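Local coordinates for protein galactose-1-phosphate uridylyltransferase (Bacillus cereus, PDB 4QVU) that is of unknown function but binds a zinc ion in a HIT-like fold and may be a uridylyltransferase of the galactose-1-phosphate type, at residues N151-L156 and I179-N184; N170-D175 and K214-V219; L64-N69 and A122-I127. All coordinates share one frame; numbering follows the deposited sequence.

Contact 1: N151-L156 and I179-N184. With ZN (zinc ion), chain B.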
loop_
_atom_site.group_PDB
_atom_site.type_symbol
_atom_site.label_atom_id
_atom_site.label_comp_id
_atom_site.label_asym_id
_atom_site.label_seq_id
_atom_site.Cartn_x
_atom_site.Cartn_y
_atom_site.Cartn_z
ATOM N N ASN A 151 3.749 -26.210 12.016
ATOM C CA ASN A 151 3.494 -27.225 13.036
ATOM C C ASN A 151 3.353 -26.507 14.391
ATOM O O ASN A 151 3.343 -25.273 14.427
ATOM C CB ASN A 151 4.570 -28.331 13.056
ATOM C CG ASN A 151 6.002 -27.899 13.266
ATOM O OD1 ASN A 151 6.325 -27.051 14.096
ATOM N ND2 ASN A 151 6.912 -28.560 12.581
ATOM N N GLU A 152 3.233 -27.267 15.491
ATOM C CA GLU A 152 3.111 -26.727 16.853
ATOM C C GLU A 152 4.364 -25.927 17.286
ATOM O O GLU A 152 4.228 -24.978 18.059
ATOM C CB GLU A 152 2.864 -27.858 17.872
ATOM C CG GLU A 152 1.451 -28.412 17.882
ATOM C CD GLU A 152 1.163 -29.423 18.979
ATOM O OE1 GLU A 152 2.127 -29.973 19.561
ATOM O OE2 GLU A 152 -0.033 -29.687 19.239
ATOM N N HIS A 153 5.565 -26.316 16.797
ATOM C CA HIS A 153 6.852 -25.707 17.148
ATOM C C HIS A 153 7.211 -24.462 16.322
ATOM O O HIS A 153 7.687 -23.475 16.897
ATOM C CB HIS A 153 7.993 -26.718 16.953
ATOM C CG HIS A 153 7.861 -27.983 17.731
ATOM N ND1 HIS A 153 8.327 -28.081 19.030
ATOM C CD2 HIS A 153 7.384 -29.187 17.345
ATOM C CE1 HIS A 153 8.086 -29.325 19.404
ATOM N NE2 HIS A 153 7.521 -30.028 18.424
ATOM N N ILE A 154 7.059 -24.536 14.978
ATOM C CA ILE A 154 7.491 -23.475 14.064
ATOM C C ILE A 154 6.474 -23.231 12.921
ATOM O O ILE A 154 5.650 -24.092 12.594
ATOM C CB ILE A 154 8.893 -23.863 13.487
ATOM C CG1 ILE A 154 9.638 -22.662 12.853
ATOM C CG2 ILE A 154 8.837 -25.109 12.577
ATOM C CD1 ILE A 154 11.100 -22.834 12.687
ATOM N N GLU A 155 6.568 -22.024 12.329
ATOM C CA GLU A 155 5.771 -21.536 11.208
ATOM C C GLU A 155 6.650 -20.753 10.246
ATOM O O GLU A 155 7.376 -19.850 10.666
ATOM C CB GLU A 155 4.593 -20.650 11.689
ATOM C CG GLU A 155 3.769 -20.090 10.536
ATOM C CD GLU A 155 2.712 -19.054 10.864
ATOM O OE1 GLU A 155 1.934 -19.263 11.824
ATOM O OE2 GLU A 155 2.602 -18.075 10.093
ATOM N N LEU A 156 6.542 -21.089 8.953
ATOM C CA LEU A 156 7.193 -20.413 7.845
ATOM C C LEU A 156 6.117 -19.909 6.905
ATOM O O LEU A 156 5.308 -20.697 6.412
ATOM C CB LEU A 156 8.212 -21.322 7.123
ATOM C CG LEU A 156 8.762 -20.833 5.753
ATOM C CD1 LEU A 156 9.526 -19.516 5.854
ATOM C CD2 LEU A 156 9.656 -21.855 5.152
ATOM N N ILE A 179 14.783 -23.224 18.894
ATOM C CA ILE A 179 15.827 -22.400 18.287
ATOM C C ILE A 179 16.605 -23.192 17.192
ATOM O O ILE A 179 16.967 -22.592 16.174
ATOM C CB ILE A 179 16.777 -21.825 19.375
ATOM C CG1 ILE A 179 17.716 -20.743 18.802
ATOM C CG2 ILE A 179 17.501 -22.924 20.224
ATOM C CD1 ILE A 179 18.299 -19.825 19.807
ATOM N N ASP A 180 16.822 -24.515 17.373
ATOM C CA ASP A 180 17.516 -25.341 16.379
ATOM C C ASP A 180 16.636 -25.551 15.134
ATOM O O ASP A 180 17.161 -25.732 14.034
ATOM C CB ASP A 180 17.933 -26.684 16.979
ATOM C CG ASP A 180 19.018 -26.599 18.042
ATOM O OD1 ASP A 180 19.750 -25.579 18.070
ATOM O OD2 ASP A 180 19.192 -27.587 18.793
ATOM N N GLU A 181 15.303 -25.496 15.306
ATOM C CA GLU A 181 14.353 -25.617 14.204
ATOM C C GLU A 181 14.367 -24.336 13.396
ATOM O O GLU A 181 14.319 -24.401 12.173
ATOM C CB GLU A 181 12.941 -25.942 14.708
ATOM C CG GLU A 181 12.837 -27.296 15.381
ATOM C CD GLU A 181 11.460 -27.625 15.915
ATOM O OE1 GLU A 181 10.574 -27.982 15.105
ATOM O OE2 GLU A 181 11.279 -27.561 17.152
ATOM N N LEU A 182 14.482 -23.170 14.085
ATOM C CA LEU A 182 14.574 -21.826 13.496
ATOM C C LEU A 182 15.818 -21.748 12.608
ATOM O O LEU A 182 15.696 -21.417 11.429
ATOM C CB LEU A 182 14.606 -20.757 14.617
ATOM C CG LEU A 182 14.703 -19.269 14.231
ATOM C CD1 LEU A 182 13.441 -18.788 13.562
ATOM C CD2 LEU A 182 14.934 -18.411 15.467
ATOM N N ALA A 183 16.987 -22.153 13.159
ATOM C CA ALA A 183 18.298 -22.195 12.502
ATOM C C ALA A 183 18.256 -23.013 11.202
ATOM O O ALA A 183 18.843 -22.596 10.201
ATOM C CB ALA A 183 19.330 -22.787 13.456
ATOM N N ASN A 184 17.534 -24.155 11.210
ATOM C CA ASN A 184 17.386 -25.014 10.035
ATOM C C ASN A 184 16.514 -24.339 8.970
ATOM O O ASN A 184 16.861 -24.393 7.792
ATOM C CB ASN A 184 16.799 -26.379 10.406
ATOM C CG ASN A 184 16.726 -27.337 9.232
ATOM O OD1 ASN A 184 17.736 -27.652 8.581
ATOM N ND2 ASN A 184 15.525 -27.819 8.933
HETATM ZN ZN ZN B . 10.405 -27.118 18.915
#
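Glu181 OE2 lies 2.0 Å from the zinc ion, and His153 ND1 reaches the same metal at 2.3 Å, so the ion ties the turn before one strand to the first turn of a helix. Cys178, just ahead of 179-184, supplies the third protein ligand. Glu181 stretches out beyond CG and then rolls its carboxylate about the last bond (chi3 77°), which presents OE2 to the metal. The imidazole and carboxylate planes stand 62° apart, the two groups converging on the ion without stacking, while OE1 stays on the flank of His153, 3.4 Å from its CB.

Asn151 contributes to the second shell: its OD1 accepts a hydrogen bond from the backbone N of Ile154 at 2.8 Å in an Asx motif, and a weak one from His153 N, bracing the turn from which the imidazole projects. Asn151 N also bonds to Ile154 O. Beside the metal site, Ile154 sends CD1 against the helix backbone, 3.6 Å from Glu181 O and 4.1 Å from Glu181 CB.

Ile154 also packs on Ile171 and Ile173 of strand 169-173 and on Tyr185 of helix 179-195. That helix rests on helix 79-97 through Ile179, Asp180 and Ala183, so the zinc site sits between the start of strand 154-159, next to the outermost strand 145-150, and the helical layer.

Contact 2: N170-D175 and K214-V219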
loop_
_atom_site.group_PDB
_atom_site.type_symbol
_atom_site.label_atom_id
_atom_site.label_comp_id
_atom_site.label_asym_id
_atom_site.label_seq_id
_atom_site.Cartn_x
_atom_site.Cartn_y
_atom_site.Cartn_z
ATOM N N ASN A 170 8.793 -15.066 6.728
ATOM C CA ASN A 170 8.705 -14.970 8.183
ATOM C C ASN A 170 8.771 -16.350 8.789
ATOM O O ASN A 170 7.982 -17.228 8.440
ATOM C CB ASN A 170 7.426 -14.247 8.599
ATOM C CG ASN A 170 7.269 -12.900 7.931
ATOM O OD1 ASN A 170 8.042 -11.965 8.157
ATOM N ND2 ASN A 170 6.300 -12.798 7.043
ATOM N N ILE A 171 9.754 -16.545 9.671
ATOM C CA ILE A 171 9.973 -17.787 10.398
ATOM C C ILE A 171 9.689 -17.476 11.864
ATOM O O ILE A 171 10.403 -16.668 12.464
ATOM C CB ILE A 171 11.386 -18.364 10.147
ATOM C CG1 ILE A 171 11.768 -18.325 8.654
ATOM C CG2 ILE A 171 11.474 -19.762 10.714
ATOM C CD1 ILE A 171 13.180 -18.678 8.356
ATOM N N ILE A 172 8.609 -18.056 12.419
ATOM C CA ILE A 172 8.168 -17.779 13.796
ATOM C C ILE A 172 8.241 -19.043 14.664
ATOM O O ILE A 172 7.777 -20.102 14.245
ATOM C CB ILE A 172 6.700 -17.191 13.817
ATOM C CG1 ILE A 172 6.464 -16.060 12.776
ATOM C CG2 ILE A 172 6.258 -16.751 15.216
ATOM C CD1 ILE A 172 5.821 -16.487 11.492
ATOM N N ILE A 173 8.795 -18.904 15.885
ATOM C CA ILE A 173 8.822 -19.926 16.949
ATOM C C ILE A 173 8.138 -19.297 18.168
ATOM O O ILE A 173 8.218 -18.084 18.356
ATOM C CB ILE A 173 10.211 -20.550 17.296
ATOM C CG1 ILE A 173 11.251 -19.486 17.745
ATOM C CG2 ILE A 173 10.719 -21.422 16.145
ATOM C CD1 ILE A 173 12.531 -20.029 18.368
ATOM N N GLU A 174 7.435 -20.109 18.964
ATOM C CA GLU A 174 6.693 -19.620 20.127
ATOM C C GLU A 174 7.455 -19.919 21.427
ATOM O O GLU A 174 7.194 -19.271 22.444
ATOM C CB GLU A 174 5.294 -20.254 20.150
ATOM C CG GLU A 174 4.237 -19.391 20.816
ATOM C CD GLU A 174 2.817 -19.799 20.473
ATOM O OE1 GLU A 174 2.380 -19.519 19.333
ATOM O OE2 GLU A 174 2.136 -20.381 21.349
ATOM N N ASP A 175 8.408 -20.874 21.383
ATOM C CA ASP A 175 9.255 -21.265 22.518
ATOM C C ASP A 175 10.737 -21.218 22.110
ATOM O O ASP A 175 11.079 -21.585 20.985
ATOM C CB ASP A 175 8.869 -22.666 23.018
ATOM C CG ASP A 175 9.612 -23.123 24.255
ATOM O OD1 ASP A 175 9.261 -22.661 25.364
ATOM O OD2 ASP A 175 10.505 -23.984 24.125
ATOM N N LYS A 214 7.244 -14.121 21.020
ATOM C CA LYS A 214 7.679 -14.980 19.906
ATOM C C LYS A 214 9.004 -14.496 19.332
ATOM O O LYS A 214 9.250 -13.289 19.323
ATOM C CB LYS A 214 6.640 -15.019 18.764
ATOM C CG LYS A 214 5.245 -15.481 19.113
ATOM C CD LYS A 214 4.321 -15.059 17.985
ATOM C CE LYS A 214 2.867 -15.200 18.323
ATOM N NZ LYS A 214 2.020 -14.603 17.266
ATOM N N ILE A 215 9.829 -15.419 18.810
ATOM C CA ILE A 215 11.078 -15.065 18.141
ATOM C C ILE A 215 10.820 -15.250 16.662
ATOM O O ILE A 215 10.466 -16.348 16.222
ATOM C CB ILE A 215 12.337 -15.818 18.647
ATOM C CG1 ILE A 215 12.618 -15.443 20.128
ATOM C CG2 ILE A 215 13.557 -15.497 17.737
ATOM C CD1 ILE A 215 13.719 -16.235 20.828
ATOM N N ILE A 216 10.936 -14.145 15.915
ATOM C CA ILE A 216 10.681 -14.080 14.482
ATOM C C ILE A 216 11.942 -13.717 13.733
ATOM O O ILE A 216 12.645 -12.771 14.107
ATOM C CB ILE A 216 9.557 -13.054 14.152
ATOM C CG1 ILE A 216 8.274 -13.322 14.982
ATOM C CG2 ILE A 216 9.277 -13.012 12.632
ATOM C CD1 ILE A 216 7.213 -12.212 14.964
ATOM N N CYS A 217 12.194 -14.440 12.637
ATOM C CA CYS A 217 13.253 -14.099 11.720
ATOM C C CYS A 217 12.646 -13.813 10.366
ATOM O O CYS A 217 12.070 -14.708 9.739
ATOM C CB CYS A 217 14.343 -15.158 11.629
ATOM S SG CYS A 217 15.650 -14.721 10.453
ATOM N N LYS A 218 12.771 -12.563 9.915
ATOM C CA LYS A 218 12.304 -12.182 8.597
ATOM C C LYS A 218 13.496 -12.261 7.640
ATOM O O LYS A 218 14.509 -11.598 7.859
ATOM C CB LYS A 218 11.646 -10.802 8.612
ATOM C CG LYS A 218 11.024 -10.398 7.284
ATOM C CD LYS A 218 10.438 -8.999 7.315
ATOM C CE LYS A 218 9.106 -8.905 8.016
ATOM N NZ LYS A 218 8.004 -9.466 7.192
ATOM N N VAL A 219 13.390 -13.154 6.637
ATOM C CA VAL A 219 14.380 -13.385 5.574
ATOM C C VAL A 219 13.897 -12.587 4.374
ATOM O O VAL A 219 12.786 -12.834 3.895
ATOM C CB VAL A 219 14.606 -14.895 5.245
ATOM C CG1 VAL A 219 15.857 -15.078 4.400
ATOM C CG2 VAL A 219 14.690 -15.754 6.509
#
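Strands 170-173 and 214-219 run antiparallel; their short axes approach to 4.7 Å and their N-to-C directions differ by 166°. Ile171 and Cys217 form one hydrogen-bonded pair, with bonds of 3.0 Å from Ile171 N to Cys217 O and 2.9 Å from Cys217 N to Ile171 O; Ile173 and Ile215 form the next. Asn170 with Lys218 and Ile172 with Ile216 are the non-hydrogen-bonded pairs.

Lys218 leaves the strand extended, then bends at its last two torsions (chi3 -77°, chi4 -75°), folding NZ back to Asn170 OD1 at 2.7 Å, in the carbonyl plane and on a lone pair. Asn142 O accepts a second bond from NZ and Glu168 OE1 forms a salt bridge with it, probably compensating this buried charge. There too, Ile172 and Ile216 lie side by side, CG1 to CG1 4.0 Å, and Ile172 CG2 meets Lys214 CD at 3.8 Å. The reverse face, with Ile171, Ile173, Ile215 and Cys217, is largely apolar: Ile173 CG1 lies alongside Ile215 CB, and Ile171 CD1 reaches Val219 CG2.

Helix 179-195 covers this face through Leu182, Tyr185, Ile186 and Ile193, whereas Phe143 packs against the Asn170-Lys218 side. Strands 154-159 and 203-211 flank the pair within the sheet.

Contact 3: L64-N69 and A122-I127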
loop_
_atom_site.group_PDB
_atom_site.type_symbol
_atom_site.label_atom_id
_atom_site.label_comp_id
_atom_site.label_asym_id
_atom_site.label_seq_id
_atom_site.Cartn_x
_atom_site.Cartn_y
_atom_site.Cartn_z
ATOM N N LEU A 64 29.229 -9.360 14.749
ATOM C CA LEU A 64 29.313 -10.775 15.087
ATOM C C LEU A 64 29.894 -11.569 13.902
ATOM O O LEU A 64 29.185 -11.845 12.936
ATOM C CB LEU A 64 27.913 -11.287 15.484
ATOM C CG LEU A 64 27.855 -12.552 16.342
ATOM C CD1 LEU A 64 26.649 -12.532 17.262
ATOM C CD2 LEU A 64 27.856 -13.809 15.487
ATOM N N ILE A 65 31.183 -11.938 13.988
ATOM C CA ILE A 65 31.883 -12.728 12.965
ATOM C C ILE A 65 31.439 -14.187 13.144
ATOM O O ILE A 65 31.549 -14.729 14.238
ATOM C CB ILE A 65 33.433 -12.527 13.031
ATOM C CG1 ILE A 65 33.839 -11.117 12.557
ATOM C CG2 ILE A 65 34.191 -13.566 12.217
ATOM C CD1 ILE A 65 33.714 -10.019 13.566
ATOM N N GLU A 66 30.903 -14.787 12.075
ATOM C CA GLU A 66 30.304 -16.125 12.044
ATOM C C GLU A 66 31.303 -17.272 11.844
ATOM O O GLU A 66 30.956 -18.414 12.148
ATOM C CB GLU A 66 29.290 -16.201 10.893
ATOM C CG GLU A 66 28.268 -15.078 10.844
ATOM C CD GLU A 66 27.372 -15.034 9.619
ATOM O OE1 GLU A 66 27.353 -16.008 8.830
ATOM O OE2 GLU A 66 26.668 -14.014 9.461
ATOM N N THR A 67 32.484 -17.004 11.250
ATOM C CA THR A 67 33.496 -18.038 10.960
ATOM C C THR A 67 34.879 -17.386 10.783
ATOM O O THR A 67 34.959 -16.184 10.551
ATOM C CB THR A 67 33.097 -18.893 9.708
ATOM O OG1 THR A 67 34.168 -19.770 9.338
ATOM C CG2 THR A 67 32.659 -18.052 8.500
ATOM N N ASP A 68 35.960 -18.187 10.895
ATOM C CA ASP A 68 37.349 -17.735 10.732
ATOM C C ASP A 68 37.801 -17.884 9.256
ATOM O O ASP A 68 38.982 -17.720 8.940
ATOM C CB ASP A 68 38.274 -18.528 11.675
ATOM N N ASN A 69 36.841 -18.166 8.361
ATOM C CA ASN A 69 37.032 -18.392 6.930
ATOM C C ASN A 69 36.217 -17.371 6.110
ATOM O O ASN A 69 35.094 -17.038 6.491
ATOM C CB ASN A 69 36.603 -19.834 6.615
ATOM C CG ASN A 69 36.675 -20.272 5.175
ATOM O OD1 ASN A 69 35.790 -20.981 4.693
ATOM N ND2 ASN A 69 37.735 -19.898 4.463
ATOM N N ALA A 122 31.786 -13.131 6.476
ATOM C CA ALA A 122 30.428 -13.511 6.894
ATOM C C ALA A 122 30.167 -13.019 8.312
ATOM O O ALA A 122 30.776 -13.520 9.262
ATOM C CB ALA A 122 30.246 -15.019 6.801
ATOM N N HIS A 123 29.313 -11.996 8.454
ATOM C CA HIS A 123 29.047 -11.407 9.762
ATOM C C HIS A 123 27.583 -10.965 9.943
ATOM O O HIS A 123 26.843 -10.797 8.967
ATOM C CB HIS A 123 29.966 -10.188 9.975
ATOM C CG HIS A 123 29.657 -9.049 9.060
ATOM N ND1 HIS A 123 30.066 -9.054 7.740
ATOM C CD2 HIS A 123 28.947 -7.921 9.293
ATOM C CE1 HIS A 123 29.590 -7.939 7.210
ATOM N NE2 HIS A 123 28.912 -7.224 8.107
HETATM N N MSE A 124 27.193 -10.774 11.220
HETATM C CA MSE A 124 25.899 -10.259 11.674
HETATM C C MSE A 124 26.136 -9.019 12.518
HETATM O O MSE A 124 27.291 -8.690 12.816
HETATM C CB MSE A 124 25.089 -11.299 12.458
HETATM C CG MSE A 124 24.728 -12.541 11.666
HETATM SE SE MSE A 124 23.565 -13.731 12.667
HETATM C CE MSE A 124 21.939 -12.791 12.396
ATOM N N GLN A 125 25.058 -8.333 12.920
ATOM C CA GLN A 125 25.181 -7.139 13.739
ATOM C C GLN A 125 24.153 -7.099 14.848
ATOM O O GLN A 125 22.989 -7.449 14.647
ATOM C CB GLN A 125 25.037 -5.873 12.888
ATOM C CG GLN A 125 26.225 -5.580 11.984
ATOM C CD GLN A 125 25.970 -4.392 11.111
ATOM O OE1 GLN A 125 25.906 -4.514 9.889
ATOM N NE2 GLN A 125 25.772 -3.222 11.714
ATOM N N ILE A 126 24.605 -6.642 16.023
ATOM C CA ILE A 126 23.807 -6.400 17.219
ATOM C C ILE A 126 24.001 -4.913 17.563
ATOM O O ILE A 126 25.138 -4.479 17.802
ATOM C CB ILE A 126 24.121 -7.365 18.399
ATOM C CG1 ILE A 126 23.767 -8.824 18.033
ATOM C CG2 ILE A 126 23.370 -6.927 19.656
ATOM C CD1 ILE A 126 24.338 -9.959 18.977
ATOM N N ILE A 127 22.905 -4.133 17.513
ATOM C CA ILE A 127 22.913 -2.706 17.802
ATOM C C ILE A 127 21.962 -2.429 18.963
ATOM O O ILE A 127 20.752 -2.645 18.847
ATOM C CB ILE A 127 22.548 -1.854 16.547
ATOM C CG1 ILE A 127 23.436 -2.219 15.335
ATOM C CG2 ILE A 127 22.612 -0.342 16.874
ATOM C CD1 ILE A 127 22.961 -1.705 14.043
#
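Glu66 lays its side chain along the backbone of Ala122 and His123, where strand 123-129 begins. With CG beside its own backbone N (chi1 -50°) and the chain extended beyond, the carboxylate reaches from Ala122, where OE1 faces Ala122 CB at 3.7 Å, to the His123 carbonyl, where OE2 lies 3.2 Å from His123 C and also near Met124 CG. No hydrogen bond joins the carboxylate to these residues; Tyr77 OH bonds OE1, and Lys109 makes a long, weak ion pair with OE2.

On the face carrying Leu64 and Met124, a selenomethionine, the two side chains start side by side, CB to CB 4.1 Å, before the latter turns away. Leu64 swings CD1 across to Ile126 CD1, 3.9 Å off, the chains meeting at a slant. His123 belongs to the other face with Ile65. Its CB stays near Leu64 O, while the ring leads away from 64-69 and ND1 bonds to His121 O.

The backbones join antiparallel: Leu64 N to Met124 O and Met124 N to Leu64 O are both 2.8 Å, and Glu66 N reaches Ala122 O at 3.1 Å, past the strand end. Leu64 and Met124 pack against helix 79-97. His121-Ala122-His123-Met124-Gln125 matches the His-x-His-x-Gln pattern of galactose-1-phosphate uridylyltransferases in the HIT superfamily, consistent with an active-site strand, although catalysis remains undemonstrated.

In the fold
Along the chain contact 3 closes first, within the N-terminal DUF4931 domain; contacts 1 and 2 follow in the C-terminal one, with their segments alternating. All three reach the same ten-stranded antiparallel sheet. Contacts 1 and 2, with centres 8 Å apart, touch directly, since strands 154-159 and 169-173 are neighbours and helix 179-195 serves both. Contact 3 stands apart, its centre about 22 Å from that of contact 1 and about 20 Å from that of contact 2, on the opposite side of the chain's centre from contact 2. The example illustrates how two HIT-like halves can share one continuous sheet, with the zinc site in one and the His-x-His-x-Gln segment in the other.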